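Local coordinates for lysyl oxidase (Pichia pastoris, PDB 1W7C), which probably oxidises primary amines, including peptidyl lysine, as a dimeric copper enzyme that carries one topaquinone cofactor per subunit, at residues S508-K513 with I532-F537; G345-F350 with E470-Y475; N543-P548 with L602-H607. One frame throughout, in Å; residues are numbered along the deposited sequence. Where two conformers were deposited one is given.

Interaction 1 of 3, residues S508-K513 with I532-F537. Unlike the reference sequence in segment 508-513: Gln509 (reference Lys). Unlike the reference sequence in segment 532-537: Phe537 (reference Leu).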
loop_
_atom_site.group_PDB
_atom_site.type_symbol
_atom_site.label_atom_id
_atom_site.label_comp_id
_atom_site.label_asym_id
_atom_site.label_seq_id
_atom_site.Cartn_x
_atom_site.Cartn_y
_atom_site.Cartn_z
ATOM N N SER A 508 19.269 -13.063 -4.007
ATOM C CA SER A 508 19.975 -12.701 -2.794
ATOM C C SER A 508 19.092 -11.925 -1.873
ATOM O O SER A 508 18.028 -11.444 -2.246
ATOM C CB SER A 508 21.202 -11.861 -3.112
ATOM O OG SER A 508 20.813 -10.569 -3.587
ATOM N N GLN A 509 19.498 -11.841 -0.622
ATOM C CA GLN A 509 18.847 -10.949 0.319
ATOM C C GLN A 509 19.900 -10.142 1.063
ATOM O O GLN A 509 20.950 -10.681 1.438
ATOM C CB GLN A 509 18.021 -11.755 1.326
ATOM C CG GLN A 509 18.761 -12.712 2.149
ATOM C CD GLN A 509 17.875 -13.470 3.077
ATOM O OE1 GLN A 509 16.683 -13.139 3.248
ATOM N NE2 GLN A 509 18.443 -14.520 3.692
ATOM N N TYR A 510 19.619 -8.865 1.253
ATOM C CA TYR A 510 20.360 -8.063 2.221
ATOM C C TYR A 510 19.628 -8.140 3.553
ATOM O O TYR A 510 18.527 -7.581 3.675
ATOM C CB TYR A 510 20.500 -6.612 1.761
ATOM C CG TYR A 510 21.562 -6.427 0.689
ATOM C CD1 TYR A 510 21.281 -6.612 -0.640
ATOM C CD2 TYR A 510 22.865 -6.136 1.026
ATOM C CE1 TYR A 510 22.247 -6.462 -1.607
ATOM C CE2 TYR A 510 23.841 -6.008 0.062
ATOM C CZ TYR A 510 23.525 -6.166 -1.258
ATOM O OH TYR A 510 24.493 -6.037 -2.238
ATOM N N VAL A 511 20.207 -8.852 4.507
ATOM C CA VAL A 511 19.642 -9.056 5.826
ATOM C C VAL A 511 20.085 -7.879 6.686
ATOM O O VAL A 511 21.253 -7.489 6.665
ATOM C CB VAL A 511 20.135 -10.404 6.446
ATOM C CG1 VAL A 511 19.672 -10.607 7.877
ATOM C CG2 VAL A 511 19.730 -11.546 5.544
ATOM N N MET A 512 19.156 -7.343 7.474
ATOM C CA MET A 512 19.410 -6.201 8.348
ATOM C C MET A 512 19.315 -6.642 9.773
ATOM O O MET A 512 18.355 -7.277 10.155
ATOM C CB MET A 512 18.349 -5.135 8.080
ATOM C CG MET A 512 18.310 -4.606 6.657
ATOM S SD MET A 512 16.840 -3.637 6.369
ATOM C CE MET A 512 17.139 -3.159 4.678
ATOM N N LYS A 513 20.278 -6.238 10.586
ATOM C CA LYS A 513 20.278 -6.651 11.989
ATOM C C LYS A 513 20.941 -5.619 12.856
ATOM O O LYS A 513 21.764 -4.864 12.390
ATOM C CB LYS A 513 21.048 -7.957 12.153
ATOM C CG LYS A 513 22.403 -7.850 11.595
ATOM N N ILE A 532 24.024 -4.409 7.361
ATOM C CA ILE A 532 23.551 -5.307 6.314
ATOM C C ILE A 532 24.539 -6.455 6.062
ATOM O O ILE A 532 25.733 -6.294 6.248
ATOM C CB ILE A 532 23.305 -4.522 5.007
ATOM C CG1 ILE A 532 24.540 -3.673 4.582
ATOM C CG2 ILE A 532 22.087 -3.622 5.202
ATOM C CD1 ILE A 532 24.635 -3.370 3.095
ATOM N N ALA A 533 24.002 -7.569 5.578
ATOM C CA ALA A 533 24.808 -8.706 5.128
ATOM C C ALA A 533 24.094 -9.288 3.906
ATOM O O ALA A 533 22.915 -9.612 3.970
ATOM C CB ALA A 533 24.977 -9.783 6.214
ATOM N N ARG A 534 24.799 -9.382 2.781
ATOM C CA ARG A 534 24.259 -10.020 1.578
ATOM C C ARG A 534 24.392 -11.521 1.712
ATOM O O ARG A 534 25.495 -12.038 1.897
ATOM C CB ARG A 534 24.961 -9.518 0.314
ATOM C CG ARG A 534 24.527 -10.209 -0.954
ATOM C CD ARG A 534 25.172 -9.617 -2.160
ATOM N NE ARG A 534 25.001 -10.336 -3.423
ATOM C CZ ARG A 534 25.772 -11.326 -3.829
ATOM N NH1 ARG A 534 26.723 -11.800 -3.047
ATOM N NH2 ARG A 534 25.606 -11.854 -5.015
ATOM N N GLU A 535 23.277 -12.223 1.535
ATOM C CA GLU A 535 23.255 -13.678 1.561
ATOM C C GLU A 535 22.660 -14.183 0.268
ATOM O O GLU A 535 21.647 -13.710 -0.150
ATOM C CB GLU A 535 22.422 -14.194 2.748
ATOM C CG GLU A 535 22.891 -13.705 4.099
ATOM C CD GLU A 535 22.153 -14.310 5.292
ATOM O OE1 GLU A 535 21.044 -14.863 5.117
ATOM O OE2 GLU A 535 22.677 -14.192 6.411
ATOM N N VAL A 536 23.315 -15.148 -0.354
ATOM C CA VAL A 536 22.847 -15.734 -1.614
ATOM C C VAL A 536 21.937 -16.913 -1.325
ATOM O O VAL A 536 22.259 -17.743 -0.513
ATOM C CB VAL A 536 24.022 -16.205 -2.447
ATOM C CG1 VAL A 536 23.550 -16.874 -3.752
ATOM C CG2 VAL A 536 24.941 -15.052 -2.740
ATOM N N PHE A 537 20.783 -16.950 -1.990
ATOM C CA PHE A 537 19.889 -18.118 -1.968
ATOM C C PHE A 537 20.477 -19.137 -2.958
ATOM O O PHE A 537 20.230 -19.064 -4.162
ATOM C CB PHE A 537 18.461 -17.721 -2.366
ATOM C CG PHE A 537 17.733 -16.918 -1.338
ATOM C CD1 PHE A 537 17.450 -15.606 -1.565
ATOM C CD2 PHE A 537 17.222 -17.498 -0.200
ATOM C CE1 PHE A 537 16.775 -14.850 -0.652
ATOM C CE2 PHE A 537 16.490 -16.736 0.704
ATOM C CZ PHE A 537 16.298 -15.419 0.490
#
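Tyr510 turns one ring face to Arg534, whose CB sits above it, offset toward the rim. This is a CH-pi contact, with Arg534 CB 4.1 Å from the ring centroid of Tyr510. Farther along, the arginine chain runs past the phenol end, and Arg534 CD lies 3.6 Å from Tyr510 OH. The Arg534 chain is extended, with CG anti to the backbone N (chi1 176°), and this carries the guanidinium beyond the ring to a salt bridge with Glu558. Ile532 CD1 comes obliquely to the same ring, 3.9 Å from Tyr510 CD2. With Tyr510 replaced by an alanine, the aliphatic part of Arg534 and the Ile532 methyl would probably lose the ring they share. The Phe537 side chain crosses that of Gln509 at about a right angle, and Phe537 CZ lies 3.6 Å from Gln509 OE1.

These residues belong to a beta hairpin of strands 504-518 and 526-536. Gln509 with Glu535 and Val511 with Ala533 are antiparallel hydrogen-bonded pairs. Ser508 with Val536, Tyr510 with Arg534 and Met512 with Ile532 are non-hydrogen-bonded pairs.

On the face with Val511, Gln509 NE2 reaches Glu535 OE1 at 3.0 Å. The bond is weak, because its N-H...O angle is only 125°; the amide and carboxylate planes are turned 60° apart. Val511 CG2 packs 3.6 Å from the same oxygen, Glu535 OE1. On the face with Tyr510, Ser508 OG, in the conformer given, is hydrogen-bonded to Glu558 of strand 553-559, which pairs with the other side of strand 504-518. The second subunit packs here too: its Leu477 meets Tyr510 and its Ala473 meets Ile532.

Interaction 2 of 3, residues G345-F350 with E470-Y475; sequences GSDDPF and ETSAPY
Asp347 and Thr471 meet with their side chains at about a right angle, and one carboxylate oxygen takes both hydroxyls of the partner loop. Thr471 OG1 donates to Asp347 OD2 at 2.7 Å, meeting the anti lone pair of that oxygen. Ser472 OG donates to Asp347 OD2 at 2.8 Å from the syn side, 32° out of the carboxylate plane. OD2 is thus gripped from two sides, syn and anti, which should limit the turning of the carboxylate. The first torsion of Asp347 places CG between its own backbone N and carbonyl carbon (chi1 58°), and from there the acid reaches over to the threonine and serine.

Tyr475 lies flat against the opposing backbone. Ser346 C stands over the ring centre, and Asp347 N is over the same face but nearer the rim, 3.3 Å from Tyr475 CD2. Pro474 CB covers the opposite face, while Thr471 O lies in plane at the edge. The tyrosine is therefore packed between its own proline and the peptide that joins Ser346 to Asp347. A water donates to Gly345 O at 2.9 Å and to Tyr475 O at 3.1 Å, bridging the two backbones. From the second subunit, Gln531 bonds the Tyr475 hydroxyl and Trp521 bonds Asp347 O.

Ser346 OG accepts from Asp348 N, which makes an ST turn. Asp348 OD2 accepts from Phe350 N in an Asx turn. The loop 345-350 follows strand 329-344. The other loop, residues 470-475, runs between strands 465-466 and 478-480. Gly345 and Tyr475 both make backbone bonds to Phe487, next to the copper ligand His488 on strand 488-498, and Phe350 packs on strands 187-195 and 209-214.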
loop_
_atom_site.group_PDB
_atom_site.type_symbol
_atom_site.label_atom_id
_atom_site.label_comp_id
_atom_site.label_asym_id
_atom_site.label_seq_id
_atom_site.Cartn_x
_atom_site.Cartn_y
_atom_site.Cartn_z
ATOM N N GLY A 345 -13.027 -21.403 6.622
ATOM C CA GLY A 345 -13.085 -22.130 7.880
ATOM C C GLY A 345 -14.453 -21.955 8.499
ATOM O O GLY A 345 -14.973 -20.849 8.513
ATOM N N SER A 346 -15.031 -23.024 9.053
ATOM C CA SER A 346 -16.412 -22.926 9.524
ATOM C C SER A 346 -16.763 -24.045 10.458
ATOM O O SER A 346 -16.065 -25.034 10.526
ATOM C CB SER A 346 -17.334 -23.032 8.312
ATOM O OG SER A 346 -18.710 -22.932 8.627
ATOM N N ASP A 347 -17.833 -23.829 11.206
ATOM C CA ASP A 347 -18.451 -24.878 11.974
ATOM C C ASP A 347 -19.327 -25.780 11.134
ATOM O O ASP A 347 -19.698 -26.858 11.610
ATOM C CB ASP A 347 -19.298 -24.307 13.131
ATOM C CG ASP A 347 -20.404 -23.339 12.661
ATOM O OD1 ASP A 347 -20.178 -22.562 11.689
ATOM O OD2 ASP A 347 -21.502 -23.250 13.256
ATOM N N ASP A 348 -19.680 -25.356 9.918
ATOM C CA ASP A 348 -20.690 -26.053 9.115
ATOM C C ASP A 348 -20.073 -26.803 7.952
ATOM O O ASP A 348 -18.958 -26.497 7.534
ATOM C CB ASP A 348 -21.853 -25.101 8.744
ATOM C CG ASP A 348 -21.627 -24.280 7.519
ATOM O OD1 ASP A 348 -22.073 -23.094 7.563
ATOM O OD2 ASP A 348 -21.149 -24.738 6.463
ATOM N N PRO A 349 -20.744 -27.856 7.486
ATOM C CA PRO A 349 -20.134 -28.737 6.488
ATOM C C PRO A 349 -20.188 -28.214 5.049
ATOM O O PRO A 349 -19.732 -28.916 4.131
ATOM C CB PRO A 349 -20.943 -30.014 6.614
ATOM C CG PRO A 349 -22.290 -29.539 7.043
ATOM C CD PRO A 349 -22.037 -28.382 7.961
ATOM N N PHE A 350 -20.760 -27.041 4.820
ATOM C CA PHE A 350 -20.636 -26.415 3.507
ATOM C C PHE A 350 -19.404 -25.533 3.460
ATOM O O PHE A 350 -18.490 -25.762 2.642
ATOM C CB PHE A 350 -21.874 -25.645 3.111
ATOM C CG PHE A 350 -21.861 -25.221 1.664
ATOM C CD1 PHE A 350 -22.322 -26.078 0.659
ATOM C CD2 PHE A 350 -21.372 -23.990 1.288
ATOM C CE1 PHE A 350 -22.310 -25.690 -0.668
ATOM C CE2 PHE A 350 -21.344 -23.633 -0.046
ATOM C CZ PHE A 350 -21.822 -24.481 -1.014
ATOM N N GLU A 470 -24.529 -21.715 19.035
ATOM C CA GLU A 470 -23.810 -22.745 19.770
ATOM C C GLU A 470 -22.422 -23.066 19.209
ATOM O O GLU A 470 -21.547 -23.518 19.961
ATOM C CB GLU A 470 -24.628 -24.051 19.799
ATOM C CG GLU A 470 -25.789 -24.021 20.771
ATOM C CD GLU A 470 -26.476 -25.380 20.943
ATOM O OE1 GLU A 470 -27.408 -25.451 21.764
ATOM O OE2 GLU A 470 -26.105 -26.365 20.260
ATOM N N THR A 471 -22.235 -22.886 17.898
ATOM C CA THR A 471 -21.010 -23.384 17.264
ATOM C C THR A 471 -20.302 -22.413 16.320
ATOM O O THR A 471 -19.148 -22.668 15.948
ATOM C CB THR A 471 -21.289 -24.703 16.493
ATOM O OG1 THR A 471 -22.347 -24.508 15.525
ATOM C CG2 THR A 471 -21.758 -25.801 17.444
ATOM N N SER A 472 -20.955 -21.323 15.920
ATOM C CA SER A 472 -20.433 -20.500 14.840
ATOM C C SER A 472 -19.388 -19.463 15.252
ATOM O O SER A 472 -18.678 -18.955 14.379
ATOM C CB SER A 472 -21.568 -19.786 14.109
ATOM O OG SER A 472 -22.454 -20.666 13.451
ATOM N N ALA A 473 -19.344 -19.088 16.526
ATOM C CA ALA A 473 -18.520 -17.964 16.955
ATOM C C ALA A 473 -17.011 -18.093 16.712
ATOM O O ALA A 473 -16.366 -17.086 16.478
ATOM C CB ALA A 473 -18.791 -17.634 18.417
ATOM N N PRO A 474 -16.414 -19.290 16.798
ATOM C CA PRO A 474 -14.987 -19.400 16.468
ATOM C C PRO A 474 -14.653 -19.131 15.004
ATOM O O PRO A 474 -13.470 -19.123 14.688
ATOM C CB PRO A 474 -14.630 -20.837 16.858
ATOM C CG PRO A 474 -15.688 -21.225 17.850
ATOM C CD PRO A 474 -16.937 -20.549 17.339
ATOM N N TYR A 475 -15.659 -19.016 14.146
ATOM C CA TYR A 475 -15.415 -19.033 12.721
ATOM C C TYR A 475 -15.970 -17.830 11.975
ATOM O O TYR A 475 -15.924 -17.804 10.749
ATOM C CB TYR A 475 -16.000 -20.301 12.086
ATOM C CG TYR A 475 -15.476 -21.570 12.676
ATOM C CD1 TYR A 475 -14.262 -22.103 12.260
ATOM C CD2 TYR A 475 -16.185 -22.278 13.659
ATOM C CE1 TYR A 475 -13.763 -23.250 12.803
ATOM C CE2 TYR A 475 -15.703 -23.456 14.195
ATOM C CZ TYR A 475 -14.472 -23.945 13.774
ATOM O OH TYR A 475 -13.965 -25.110 14.313
HETATM O O HOH W 1 -17.571 -19.836 9.180
#

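Interaction 3 of 3, residues N543-P548 with L602-H607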
loop_
_atom_site.group_PDB
_atom_site.type_symbol
_atom_site.label_atom_id
_atom_site.label_comp_id
_atom_site.label_asym_id
_atom_site.label_seq_id
_atom_site.Cartn_x
_atom_site.Cartn_y
_atom_site.Cartn_z
ATOM N N ASN A 543 10.883 -24.803 1.989
ATOM C CA ASN A 543 10.095 -23.971 2.897
ATOM C C ASN A 543 9.602 -22.678 2.262
ATOM O O ASN A 543 8.757 -21.984 2.830
ATOM C CB ASN A 543 10.917 -23.618 4.149
ATOM C CG ASN A 543 11.231 -24.806 4.991
ATOM O OD1 ASN A 543 10.520 -25.796 4.980
ATOM N ND2 ASN A 543 12.297 -24.703 5.749
ATOM N N GLY A 544 10.117 -22.292 1.082
ATOM C CA GLY A 544 9.860 -20.984 0.519
ATOM C C GLY A 544 10.484 -19.884 1.348
ATOM O O GLY A 544 11.301 -20.135 2.237
ATOM N N ILE A 545 10.089 -18.671 1.041
ATOM C CA ILE A 545 10.574 -17.485 1.679
ATOM C C ILE A 545 9.376 -16.754 2.250
ATOM O O ILE A 545 8.408 -16.503 1.543
ATOM C CB ILE A 545 11.307 -16.575 0.680
ATOM C CG1 ILE A 545 12.589 -17.246 0.208
ATOM C CG2 ILE A 545 11.597 -15.185 1.286
ATOM C CD1 ILE A 545 13.137 -16.706 -1.060
ATOM N N ASN A 546 9.452 -16.375 3.528
ATOM C CA ASN A 546 8.465 -15.500 4.123
ATOM C C ASN A 546 9.105 -14.143 4.376
ATOM O O ASN A 546 10.285 -14.073 4.722
ATOM C CB ASN A 546 7.917 -16.113 5.402
ATOM C CG ASN A 546 7.023 -17.336 5.115
ATOM O OD1 ASN A 546 6.299 -17.354 4.103
ATOM N ND2 ASN A 546 7.025 -18.286 6.002
ATOM N N TRP A 547 8.340 -13.087 4.148
ATOM C CA TRP A 547 8.872 -11.746 4.350
ATOM C C TRP A 547 9.403 -11.590 5.804
ATOM O O TRP A 547 8.829 -12.127 6.751
ATOM C CB TRP A 547 7.804 -10.696 4.023
ATOM C CG TRP A 547 7.321 -10.788 2.605
ATOM C CD1 TRP A 547 6.028 -10.985 2.182
ATOM C CD2 TRP A 547 8.103 -10.617 1.404
ATOM N NE1 TRP A 547 5.988 -11.031 0.819
ATOM C CE2 TRP A 547 7.245 -10.825 0.318
ATOM C CE3 TRP A 547 9.452 -10.357 1.146
ATOM C CZ2 TRP A 547 7.657 -10.663 -1.015
ATOM C CZ3 TRP A 547 9.875 -10.242 -0.176
ATOM C CH2 TRP A 547 8.994 -10.431 -1.226
ATOM N N PRO A 548 10.517 -10.879 5.981
ATOM C CA PRO A 548 11.237 -10.887 7.255
ATOM C C PRO A 548 10.519 -10.073 8.341
ATOM O O PRO A 548 9.823 -9.066 8.056
ATOM C CB PRO A 548 12.570 -10.222 6.906
ATOM C CG PRO A 548 12.215 -9.337 5.710
ATOM C CD PRO A 548 11.282 -10.187 4.940
ATOM N N LEU A 602 6.576 -16.570 -0.877
ATOM C CA LEU A 602 7.162 -16.682 -2.198
ATOM C C LEU A 602 8.098 -17.888 -2.277
ATOM O O LEU A 602 8.610 -18.396 -1.268
ATOM C CB LEU A 602 7.806 -15.416 -2.679
ATOM C CG LEU A 602 9.188 -14.857 -2.628
ATOM C CD1 LEU A 602 10.271 -15.698 -3.157
ATOM C CD2 LEU A 602 9.162 -13.577 -3.481
ATOM N N PHE A 603 8.270 -18.364 -3.508
ATOM C CA PHE A 603 9.184 -19.448 -3.797
ATOM C C PHE A 603 10.057 -19.060 -4.971
ATOM O O PHE A 603 9.620 -18.379 -5.893
ATOM C CB PHE A 603 8.417 -20.713 -4.196
ATOM C CG PHE A 603 7.656 -21.355 -3.059
ATOM C CD1 PHE A 603 6.352 -20.955 -2.769
ATOM C CD2 PHE A 603 8.234 -22.304 -2.278
ATOM C CE1 PHE A 603 5.679 -21.528 -1.697
ATOM C CE2 PHE A 603 7.558 -22.890 -1.232
ATOM C CZ PHE A 603 6.282 -22.483 -0.913
ATOM N N LEU A 604 11.315 -19.488 -4.921
ATOM C CA LEU A 604 12.260 -19.309 -6.050
ATOM C C LEU A 604 12.606 -20.654 -6.631
ATOM O O LEU A 604 12.991 -21.566 -5.868
ATOM C CB LEU A 604 13.536 -18.653 -5.513
ATOM C CG LEU A 604 13.337 -17.270 -4.888
ATOM C CD1 LEU A 604 14.632 -16.799 -4.238
ATOM C CD2 LEU A 604 12.874 -16.232 -5.874
ATOM N N THR A 605 12.445 -20.828 -7.940
ATOM C CA THR A 605 12.791 -22.076 -8.584
ATOM C C THR A 605 13.620 -21.857 -9.824
ATOM O O THR A 605 13.659 -20.757 -10.400
ATOM C CB THR A 605 11.555 -22.885 -8.971
ATOM O OG1 THR A 605 10.832 -22.171 -9.993
ATOM C CG2 THR A 605 10.614 -23.123 -7.763
ATOM N N LYS A 606 14.255 -22.930 -10.287
ATOM C CA LYS A 606 14.926 -22.945 -11.577
ATOM C C LYS A 606 13.881 -23.038 -12.672
ATOM O O LYS A 606 13.052 -23.930 -12.673
ATOM C CB LYS A 606 15.933 -24.098 -11.616
ATOM C CG LYS A 606 16.575 -24.357 -12.942
ATOM C CD LYS A 606 17.465 -25.625 -12.867
ATOM C CE LYS A 606 18.060 -26.014 -14.147
ATOM N NZ LYS A 606 18.988 -27.114 -13.891
ATOM N N HIS A 607 13.970 -22.155 -13.643
ATOM C CA HIS A 607 13.026 -22.138 -14.748
ATOM C C HIS A 607 13.036 -23.466 -15.485
ATOM O O HIS A 607 14.105 -23.977 -15.809
ATOM C CB HIS A 607 13.362 -21.067 -15.766
ATOM C CG HIS A 607 12.385 -21.021 -16.897
ATOM N ND1 HIS A 607 12.487 -21.839 -18.001
ATOM C CD2 HIS A 607 11.210 -20.369 -17.016
ATOM C CE1 HIS A 607 11.427 -21.658 -18.773
ATOM N NE2 HIS A 607 10.648 -20.742 -18.212
#
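Ile545 N donates to Leu602 O at 2.8 Å, the shorter of two backbone bonds that join the loop to the strand. It is nearly straight, with an angle of 163° at the hydrogen. The return bond, from Leu602 N to Ile545 O, is 3.0 Å long and more bent at 138°.

The side chains of the same two residues run alongside each other in one direction. Their CD1 methyls meet, with Ile545 CD1 3.7 Å from Leu602 CD1. The same isoleucine methyl also touches Leu604, at 3.5 Å from its CD1. Ile545 CG1 is anti to the carbonyl carbon (chi1 -67°), and from there CD1 reaches both leucine methyls.

Ile545 and Leu602 form a single antiparallel beta bridge, of the hydrogen-bonded kind. It fastens the loop that links strands 526-536 and 553-559 to strand 602-606. That strand pairs in turn with 642-654, which carries ligands of copper and calcium.

Trp547 crosses Leu602 at about a right angle, and its CH2 is 3.9 Å from Leu602 CD2. Leu555 of strand 553-559 also packs on both of these side chains. At the start of the loop, Gly544 CA comes obliquely to the Phe603 ring, 3.5 Å from CE2. A CB on Gly544 would probably clash with the Phe603 ring and Leu602 O, and its phi is positive. Phe603 in addition meets Phe630 edge-to-face. Strand 602-606 is also held to the calcium ligand Glu540, whose OE2 accepts from Lys606 N.

In the fold
All three contacts lie within the copper amine oxidase enzyme domain. Along the chain the order is interaction 2, then interaction 1, then interaction 3. Interactions 1 and 3 are neighbours, with centres about 14 Å apart. They touch where Phe537, at the end of the hairpin, packs on Ile545 and Leu604. Strands 504-518 and 602-606 both pair with strand 642-654, so this region is tied together near the calcium sites. Interaction 2 stands apart, its centre about 43 Å from that of interaction 1 and 33 Å from that of interaction 3, nearer the copper. Interactions 1 and 2 both touch the second subunit, so each helps form the dimer interface.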